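Local coordinates for protein leucine aminopeptidase 1 (Caenorhabditis elegans, PDB 2HB6) that releases N-terminal amino acids, preferably leucine, from peptides as a two-zinc aminopeptidase of the M17 family and probably serves in digestion, at residues K252-D257 and D334-L339; E329-D334 and K422-G427. The protein carries 1 engineered substitution. One frame throughout, in Å; residues are numbered along the deposited sequence.

Contact 1: residues K252-D257 and D334-L339; sequences KGVVYD and DAEGRL. With NA (sodium ion), chain G; NA (sodium ion), chain F; SO4 (sulfate ion), chain C.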
ATOM      1  N   LYS A 252     -12.565  21.970 -20.169  1.00 15.30           N
ATOM      2  CA  LYS A 252     -13.060  20.891 -19.324  1.00 18.69           C
ATOM      3  C   LYS A 252     -13.686  21.459 -18.065  1.00 13.20           C
ATOM      4  O   LYS A 252     -12.994  22.074 -17.240  1.00 15.62           O
ATOM      5  CB  LYS A 252     -11.921  19.937 -18.949  1.00 17.94           C
ATOM      6  CG  LYS A 252     -12.324  18.845 -17.950  1.00 18.68           C
ATOM      7  CD  LYS A 252     -11.068  18.179 -17.378  1.00 17.85           C
ATOM      8  CE  LYS A 252     -11.491  17.303 -16.240  1.00 16.29           C
ATOM      9  NZ  LYS A 252     -10.396  16.402 -15.730  1.00 18.05           N
ATOM     10  N   GLY A 253     -14.992  21.239 -17.918  1.00 20.43           N
ATOM     11  CA  GLY A 253     -15.759  21.826 -16.811  1.00 20.69           C
ATOM     12  C   GLY A 253     -16.337  20.771 -15.894  1.00 20.78           C
ATOM     13  O   GLY A 253     -17.553  20.732 -15.656  1.00 19.78           O
ATOM     14  N   VAL A 254     -15.463  19.925 -15.363  1.00 16.46           N
ATOM     15  CA  VAL A 254     -15.867  18.921 -14.378  1.00 17.47           C
ATOM     16  C   VAL A 254     -15.978  19.596 -13.019  1.00 18.47           C
ATOM     17  O   VAL A 254     -14.972  19.882 -12.364  1.00 18.10           O
ATOM     18  CB  VAL A 254     -14.889  17.699 -14.353  1.00 17.07           C
ATOM     19  CG1 VAL A 254     -15.269  16.734 -13.224  1.00 17.36           C
ATOM     20  CG2 VAL A 254     -14.963  16.951 -15.704  1.00 14.87           C
ATOM     21  N   VAL A 255     -17.209  19.895 -12.610  1.00 18.25           N
ATOM     22  CA  VAL A 255     -17.411  20.718 -11.403  1.00 18.64           C
ATOM     23  C   VAL A 255     -16.957  19.974 -10.133  1.00 17.87           C
ATOM     24  O   VAL A 255     -16.556  20.589  -9.149  1.00 17.66           O
ATOM     25  CB  VAL A 255     -18.884  21.213 -11.273  1.00 19.11           C
ATOM     26  CG1 VAL A 255     -19.249  22.081 -12.485  1.00 17.21           C
ATOM     27  CG2 VAL A 255     -19.869  20.036 -11.150  1.00 19.31           C
ATOM     28  N   TYR A 256     -17.010  18.644 -10.191  1.00 18.63           N
ATOM     29  CA  TYR A 256     -16.369  17.789  -9.197  1.00 19.55           C
ATOM     30  C   TYR A 256     -16.092  16.417  -9.789  1.00 17.61           C
ATOM     31  O   TYR A 256     -16.941  15.858 -10.472  1.00 19.11           O
ATOM     32  CB  TYR A 256     -17.279  17.594  -7.972  1.00 17.66           C
ATOM     33  CG  TYR A 256     -16.481  17.117  -6.789  1.00 22.84           C
ATOM     34  CD1 TYR A 256     -15.807  18.034  -5.976  1.00 24.77           C
ATOM     35  CD2 TYR A 256     -16.353  15.762  -6.509  1.00 24.10           C
ATOM     36  CE1 TYR A 256     -15.047  17.619  -4.915  1.00 21.63           C
ATOM     37  CE2 TYR A 256     -15.602  15.329  -5.425  1.00 24.36           C
ATOM     38  CZ  TYR A 256     -14.961  16.263  -4.640  1.00 20.60           C
ATOM     39  OH  TYR A 256     -14.222  15.856  -3.574  1.00 24.99           O
ATOM     40  N   ASP A 257     -14.913  15.876  -9.498  1.00 20.17           N
ATOM     41  CA  ASP A 257     -14.567  14.515  -9.894  1.00 22.71           C
ATOM     42  C   ASP A 257     -14.307  13.635  -8.660  1.00 21.67           C
ATOM     43  O   ASP A 257     -13.274  13.781  -8.010  1.00 22.10           O
ATOM     44  CB  ASP A 257     -13.296  14.567 -10.730  1.00 24.75           C
ATOM     45  CG  ASP A 257     -13.033  13.278 -11.477  1.00 28.90           C
ATOM     46  OD1 ASP A 257     -13.870  12.350 -11.482  1.00 27.73           O
ATOM     47  OD2 ASP A 257     -11.956  13.220 -12.101  1.00 40.06           O
ATOM     48  N   ASP A 334     -11.949   7.347 -13.652  1.00 27.81           N
ATOM     49  CA  ASP A 334     -11.160   8.525 -13.280  1.00 28.24           C
ATOM     50  C   ASP A 334     -10.408   9.150 -14.473  1.00 27.59           C
ATOM     51  O   ASP A 334      -9.624  10.089 -14.309  1.00 27.67           O
ATOM     52  CB  ASP A 334     -10.181   8.173 -12.158  1.00 29.60           C
ATOM     53  CG  ASP A 334      -9.701   9.400 -11.389  1.00 35.31           C
ATOM     54  OD1 ASP A 334     -10.344  10.470 -11.490  1.00 39.29           O
ATOM     55  OD2 ASP A 334      -8.659   9.307 -10.712  1.00 41.35           O
ATOM     56  N   ALA A 335     -10.659   8.656 -15.675  1.00 20.93           N
ATOM     57  CA  ALA A 335     -10.115   9.288 -16.870  1.00 21.54           C
ATOM     58  C   ALA A 335     -11.253   9.785 -17.752  1.00 23.19           C
ATOM     59  O   ALA A 335     -11.295   9.513 -18.956  1.00 23.52           O
ATOM     60  CB  ALA A 335      -9.216   8.312 -17.616  1.00 23.14           C
ATOM     61  N   GLU A 336     -12.182  10.523 -17.140  1.00 25.86           N
ATOM     62  CA  GLU A 336     -13.475  10.905 -17.734  0.50 24.53           C
ATOM     63  C   GLU A 336     -13.442  12.260 -18.433  1.00 26.42           C
ATOM     64  O   GLU A 336     -14.229  12.531 -19.338  1.00 25.96           O
ATOM     65  CB  GLU A 336     -14.550  10.940 -16.634  0.50 25.13           C
ATOM     66  CG  GLU A 336     -14.655  12.270 -15.851  0.50 26.82           C
ATOM     67  CD  GLU A 336     -13.425  12.586 -15.021  0.50 42.38           C
ATOM     68  OE1 GLU A 336     -13.114  13.796 -14.839  0.50 23.45           O
ATOM     69  OE2 GLU A 336     -12.738  11.640 -14.561  0.50 34.54           O
ATOM     70  N   GLY A 337     -12.540  13.130 -17.970  1.00 23.04           N
ATOM     71  CA  GLY A 337     -12.397  14.456 -18.516  1.00 23.74           C
ATOM     72  C   GLY A 337     -12.090  14.430 -19.998  1.00 31.52           C
ATOM     73  O   GLY A 337     -12.631  15.207 -20.772  1.00 25.69           O
ATOM     74  N   ARG A 338     -11.233  13.502 -20.402  1.00 20.80           N
ATOM     75  CA  ARG A 338     -10.867  13.398 -21.792  1.00 18.46           C
ATOM     76  C   ARG A 338     -12.068  12.938 -22.630  1.00 17.97           C
ATOM     77  O   ARG A 338     -12.141  13.251 -23.824  1.00 20.08           O
ATOM     78  CB  ARG A 338      -9.664  12.449 -21.946  1.00 20.39           C
ATOM     79  CG  ARG A 338      -9.928  11.004 -21.470  1.00 17.02           C
ATOM     80  CD  ARG A 338      -8.604  10.250 -21.260  1.00 20.29           C
ATOM     81  NE  ARG A 338      -7.939  10.669 -20.029  1.00 21.45           N
ATOM     82  CZ  ARG A 338      -6.862  10.077 -19.519  1.00 23.50           C
ATOM     83  NH1 ARG A 338      -6.328   9.048 -20.143  1.00 19.15           N
ATOM     84  NH2 ARG A 338      -6.323  10.513 -18.389  1.00 19.26           N
ATOM     85  N   LEU A 339     -13.011  12.204 -22.025  1.00 15.51           N
ATOM     86  CA  LEU A 339     -14.190  11.756 -22.785  1.00 18.69           C
ATOM     87  C   LEU A 339     -15.066  12.959 -23.165  1.00 19.26           C
ATOM     88  O   LEU A 339     -15.521  13.077 -24.303  1.00 17.92           O
ATOM     89  CB  LEU A 339     -15.027  10.743 -21.996  1.00 17.13           C
ATOM     90  CG  LEU A 339     -14.388   9.371 -21.696  1.00 22.33           C
ATOM     91  CD1 LEU A 339     -15.274   8.551 -20.759  1.00 16.72           C
ATOM     92  CD2 LEU A 339     -14.139   8.623 -22.984  1.00 18.67           C
TER
HETATM   93 NA    NA G3002     -10.353  12.549 -13.552  1.00 31.52          NA
HETATM   94 NA    NA F3001     -11.361  15.062 -14.107  1.00 28.09          NA
HETATM   95  S   SO4 C 492      -9.182  13.203 -17.297  1.00 26.83           S
HETATM   96  O1  SO4 C 492      -9.245  14.640 -17.525  1.00 28.22           O
HETATM   97  O2  SO4 C 492      -9.493  12.440 -18.493  1.00 22.66           O
HETATM   98  O3  SO4 C 492      -7.819  12.781 -16.955  1.00 24.73           O
HETATM   99  O4  SO4 C 492     -10.123  12.912 -16.244  1.00 23.64           O
HETATM  100  O   HOH W   1      -7.459  12.806 -13.090  1.00 50.00           O

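Contact 2: residues E329-D334 and K422-G427; sequences EINNTD and KNSNLG. With NA (sodium ion), chain G.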
ATOM      1  N   GLU A 329     -14.151   2.139 -25.108  1.00 17.16           N
ATOM      2  CA  GLU A 329     -14.238   1.245 -23.956  1.00 18.03           C
ATOM      3  C   GLU A 329     -13.657   1.982 -22.746  1.00 18.39           C
ATOM      4  O   GLU A 329     -12.481   2.377 -22.732  1.00 18.94           O
ATOM      5  CB  GLU A 329     -13.475  -0.058 -24.223  1.00 18.95           C
ATOM      6  CG  GLU A 329     -13.430  -0.997 -23.036  1.00 16.66           C
ATOM      7  CD  GLU A 329     -12.638  -2.279 -23.299  1.00 22.48           C
ATOM      8  OE1 GLU A 329     -11.917  -2.390 -24.320  1.00 20.58           O
ATOM      9  OE2 GLU A 329     -12.761  -3.193 -22.464  1.00 22.71           O
ATOM     10  N   ILE A 330     -14.497   2.185 -21.742  1.00 18.25           N
ATOM     11  CA  ILE A 330     -14.079   2.898 -20.544  1.00 20.11           C
ATOM     12  C   ILE A 330     -13.458   1.857 -19.629  1.00 22.28           C
ATOM     13  O   ILE A 330     -14.161   1.011 -19.103  1.00 26.91           O
ATOM     14  CB  ILE A 330     -15.266   3.600 -19.845  1.00 20.05           C
ATOM     15  CG1 ILE A 330     -15.887   4.650 -20.782  1.00 21.00           C
ATOM     16  CG2 ILE A 330     -14.800   4.278 -18.531  1.00 20.85           C
ATOM     17  CD1 ILE A 330     -17.239   5.210 -20.290  1.00 21.80           C
ATOM     18  N   ASN A 331     -12.136   1.895 -19.469  1.00 20.20           N
ATOM     19  CA  ASN A 331     -11.481   1.031 -18.465  1.00 24.20           C
ATOM     20  C   ASN A 331     -11.079   1.802 -17.211  1.00 21.93           C
ATOM     21  O   ASN A 331     -10.548   1.242 -16.257  1.00 24.01           O
ATOM     22  CB  ASN A 331     -10.290   0.282 -19.073  1.00 22.51           C
ATOM     23  CG  ASN A 331      -9.172   1.212 -19.510  1.00 30.31           C
ATOM     24  OD1 ASN A 331      -9.394   2.394 -19.791  1.00 26.51           O
ATOM     25  ND2 ASN A 331      -7.961   0.679 -19.570  1.00 22.23           N
ATOM     26  N   ASN A 332     -11.356   3.101 -17.216  1.00 26.05           N
ATOM     27  CA  ASN A 332     -10.939   3.990 -16.136  1.00 23.34           C
ATOM     28  C   ASN A 332     -11.932   5.155 -15.977  1.00 23.47           C
ATOM     29  O   ASN A 332     -11.904   6.119 -16.737  1.00 23.63           O
ATOM     30  CB  ASN A 332      -9.521   4.517 -16.415  1.00 22.31           C
ATOM     31  CG  ASN A 332      -8.931   5.332 -15.245  1.00 26.50           C
ATOM     32  OD1 ASN A 332      -9.611   5.627 -14.263  1.00 27.85           O
ATOM     33  ND2 ASN A 332      -7.654   5.687 -15.357  1.00 23.70           N
ATOM     34  N   THR A 333     -12.795   5.082 -14.966  1.00 22.63           N
ATOM     35  CA  THR A 333     -13.774   6.144 -14.749  1.00 28.52           C
ATOM     36  C   THR A 333     -13.158   7.442 -14.199  1.00 29.89           C
ATOM     37  O   THR A 333     -13.778   8.505 -14.272  1.00 35.84           O
ATOM     38  CB  THR A 333     -14.913   5.700 -13.813  1.00 28.45           C
ATOM     39  OG1 THR A 333     -14.368   5.420 -12.524  1.00 27.41           O
ATOM     40  CG2 THR A 333     -15.624   4.459 -14.366  1.00 23.69           C
ATOM     41  N   ASP A 334     -11.949   7.347 -13.652  1.00 27.81           N
ATOM     42  CA  ASP A 334     -11.160   8.525 -13.280  1.00 28.24           C
ATOM     43  C   ASP A 334     -10.408   9.150 -14.473  1.00 27.59           C
ATOM     44  O   ASP A 334      -9.624  10.089 -14.309  1.00 27.67           O
ATOM     45  CB  ASP A 334     -10.181   8.173 -12.158  1.00 29.60           C
ATOM     46  CG  ASP A 334      -9.701   9.400 -11.389  1.00 35.31           C
ATOM     47  OD1 ASP A 334     -10.344  10.470 -11.490  1.00 39.29           O
ATOM     48  OD2 ASP A 334      -8.659   9.307 -10.712  1.00 41.35           O
ATOM     49  N   LYS A 422      -9.717   2.302 -26.010  1.00 18.24           N
ATOM     50  CA  LYS A 422      -9.967   2.469 -24.573  1.00 18.06           C
ATOM     51  C   LYS A 422      -9.761   3.940 -24.247  1.00 17.71           C
ATOM     52  O   LYS A 422      -9.110   4.656 -25.009  1.00 17.33           O
ATOM     53  CB  LYS A 422      -8.980   1.625 -23.747  1.00 17.85           C
ATOM     54  CG  LYS A 422      -9.168   0.116 -23.922  1.00 19.90           C
ATOM     55  CD  LYS A 422      -8.331  -0.701 -22.934  1.00 21.60           C
ATOM     56  CE  LYS A 422      -8.533  -2.211 -23.146  1.00 22.44           C
ATOM     57  NZ  LYS A 422      -7.779  -3.012 -22.112  1.00 23.52           N
ATOM     58  N   ASN A 423     -10.284   4.400 -23.117  1.00 18.19           N
ATOM     59  CA  ASN A 423     -10.037   5.776 -22.715  1.00 21.16           C
ATOM     60  C   ASN A 423      -8.709   5.985 -21.987  1.00 22.34           C
ATOM     61  O   ASN A 423      -8.225   7.108 -21.901  1.00 21.53           O
ATOM     62  CB  ASN A 423     -11.220   6.372 -21.937  1.00 18.02           C
ATOM     63  CG  ASN A 423     -11.347   5.820 -20.516  1.00 20.95           C
ATOM     64  OD1 ASN A 423     -11.235   4.615 -20.286  1.00 20.44           O
ATOM     65  ND2 ASN A 423     -11.606   6.706 -19.562  1.00 21.05           N
ATOM     66  N   SER A 424      -8.099   4.901 -21.504  1.00 18.29           N
ATOM     67  CA  SER A 424      -6.865   5.014 -20.737  0.50 18.60           C
ATOM     68  C   SER A 424      -6.097   3.707 -20.805  1.00 23.18           C
ATOM     69  O   SER A 424      -6.596   2.703 -21.328  1.00 20.93           O
ATOM     70  CB  SER A 424      -7.142   5.423 -19.280  0.50 23.23           C
ATOM     71  OG  SER A 424      -7.240   4.298 -18.431  0.50 17.63           O
ATOM     72  N   ASN A 425      -4.860   3.739 -20.324  1.00 21.92           N
ATOM     73  CA  ASN A 425      -4.051   2.540 -20.174  1.00 20.42           C
ATOM     74  C   ASN A 425      -3.668   2.446 -18.699  1.00 24.80           C
ATOM     75  O   ASN A 425      -3.107   3.382 -18.131  1.00 21.27           O
ATOM     76  CB  ASN A 425      -2.805   2.626 -21.079  1.00 19.36           C
ATOM     77  CG  ASN A 425      -1.978   1.332 -21.073  1.00 34.29           C
ATOM     78  OD1 ASN A 425      -1.574   0.848 -20.017  1.00 29.58           O
ATOM     79  ND2 ASN A 425      -1.726   0.775 -22.258  1.00 22.08           N
ATOM     80  N   LEU A 426      -3.968   1.314 -18.077  1.00 25.55           N
ATOM     81  CA  LEU A 426      -3.821   1.216 -16.632  1.00 28.95           C
ATOM     82  C   LEU A 426      -2.478   0.649 -16.214  1.00 35.57           C
ATOM     83  O   LEU A 426      -2.188   0.554 -15.022  1.00 32.74           O
ATOM     84  CB  LEU A 426      -4.954   0.392 -16.023  1.00 30.80           C
ATOM     85  CG  LEU A 426      -6.324   1.063 -16.089  1.00 34.08           C
ATOM     86  CD1 LEU A 426      -7.361   0.095 -15.556  1.00 36.66           C
ATOM     87  CD2 LEU A 426      -6.311   2.360 -15.286  1.00 32.23           C
ATOM     88  N   GLY A 427      -1.664   0.275 -17.197  1.00 31.22           N
ATOM     89  CA  GLY A 427      -0.343  -0.250 -16.918  1.00 32.26           C
ATOM     90  C   GLY A 427       0.749   0.560 -17.573  1.00 29.66           C
ATOM     91  O   GLY A 427       0.767   1.799 -17.511  1.00 34.07           O
TER
HETATM   92 NA    NA G3002     -10.353  12.549 -13.552  1.00 31.52          NA
HETATM   93  O   HOH W   1      -7.459  12.806 -13.090  1.00 50.00           O

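Contact 1: residues K252-D257 and D334-L339
Lys252 reaches across to Gly337 with its chain extended, CG anti to the backbone N (chi1 174°), which lays CE against Gly337 CA at 3.8 Å and brings NZ to one of two sodium ions, 2.3 Å away. NZ is also 2.8 Å from O1 of a sulfate, probably from the crystallisation liquor. Val254 packs CG2 against Glu336 OE1. Asp257 OD2 bridges both ions, 2.8 Å from the one on Lys252 NZ and 2.3 Å from the one on Asp334, while OD1 is held by Asn307. Glu336, in the conformer described, comes from the opposite direction, its carboxylate turned 65° from that of Asp257, with OE1 on the first ion and OE2 on the second. Asp334 adds O and OD1 to the second, beside sulfate O4 and a water; OD1 also accepts from Lys264. Asp275 joins the first. Gly337 N donates to sulfate O4 at 3.0 Å. Arg338 grips O2 through N and NE, and O3 through NH2, nearly straight at 172°. A methionine here removes the guanidinium and would probably leave O3 without that bond and O2 with just the backbone N of the two. This is the two-metal centre of M17 aminopeptidases, with sodium modelled where zinc is expected by similarity.

Contact 2: residues E329-D334 and K422-G427
Glu329 and Lys422 form a single parallel beta bridge, with Asn423 N donating to Glu329 O at 3.0 Å, beyond which the two chains run on as loops of the M17 catalytic domain joined mainly by asparagine side chains. On the bridge the two side chains lie alongside each other and point the same way, Glu329 OE1 resting 3.6 Å from Lys422 CE; the charged ends do not meet, and OE1 is instead bonded to Ser416. Asn331 crosses Lys422 at about a right angle, setting its ND2 against CD of the lysine.

The side chains of Asn331 and Asn423 cross obliquely, their amides turned 71° apart. With CG between its backbone N and carbonyl carbon (chi1 65°), Asn331 folds toward the 422-427 chain, where ND2 donates to Ser424 O at 3.0 Å from well above that carbonyl plane, and OD1 receives a weak bond from Ser424 N and, in the serine conformer described, one from OG. Asn423 OD1 accepts Asn331 N at 3.0 Å and, weakly, Asn332 N. These donors bring Asn331 OD1 and Asn423 OD1 to 2.9 Å, with no bond between the two oxygens.

Farther along, Asn332 sends its side chain over Ser424 and Leu426; in that same conformer ND2 makes a weak bond to Ser424 OG, and it rests on Leu426 CD2. The other leucine methyl, CD1, packs on Asn331 O. Lys266 and Pro270 of a neighbouring subunit pack on Asn332 and Leu426 respectively, so this end borders a subunit interface. On the side toward the active site, Asn423 ND2 donates to Asn332 O at 2.9 Å, almost straight at 171°, with the acceptor lying in the plane of the asparagine amide.

From the N terminus, the chain first leaves strand 246-254 and the short strand 256-257, and contact 1 closes the long excursion that returns at 334-339, the entry to helix 337-350. Contact 2 begins inside that excursion, at 329-334 after strand 327-329, and closes a second one at 422-427, between strand 421-422 and helix 433-442. The two loops therefore cross instead of nesting. Asp334 belongs to both, leading directly from the asparagine-rich loop pair into the metal centre. Two probable hydrogen bonds, Ala335 O with Asn423 ND2 and Arg338 NH1 with Asn423 O, tie the 422-427 loop to the active-site turn beside the central sheet.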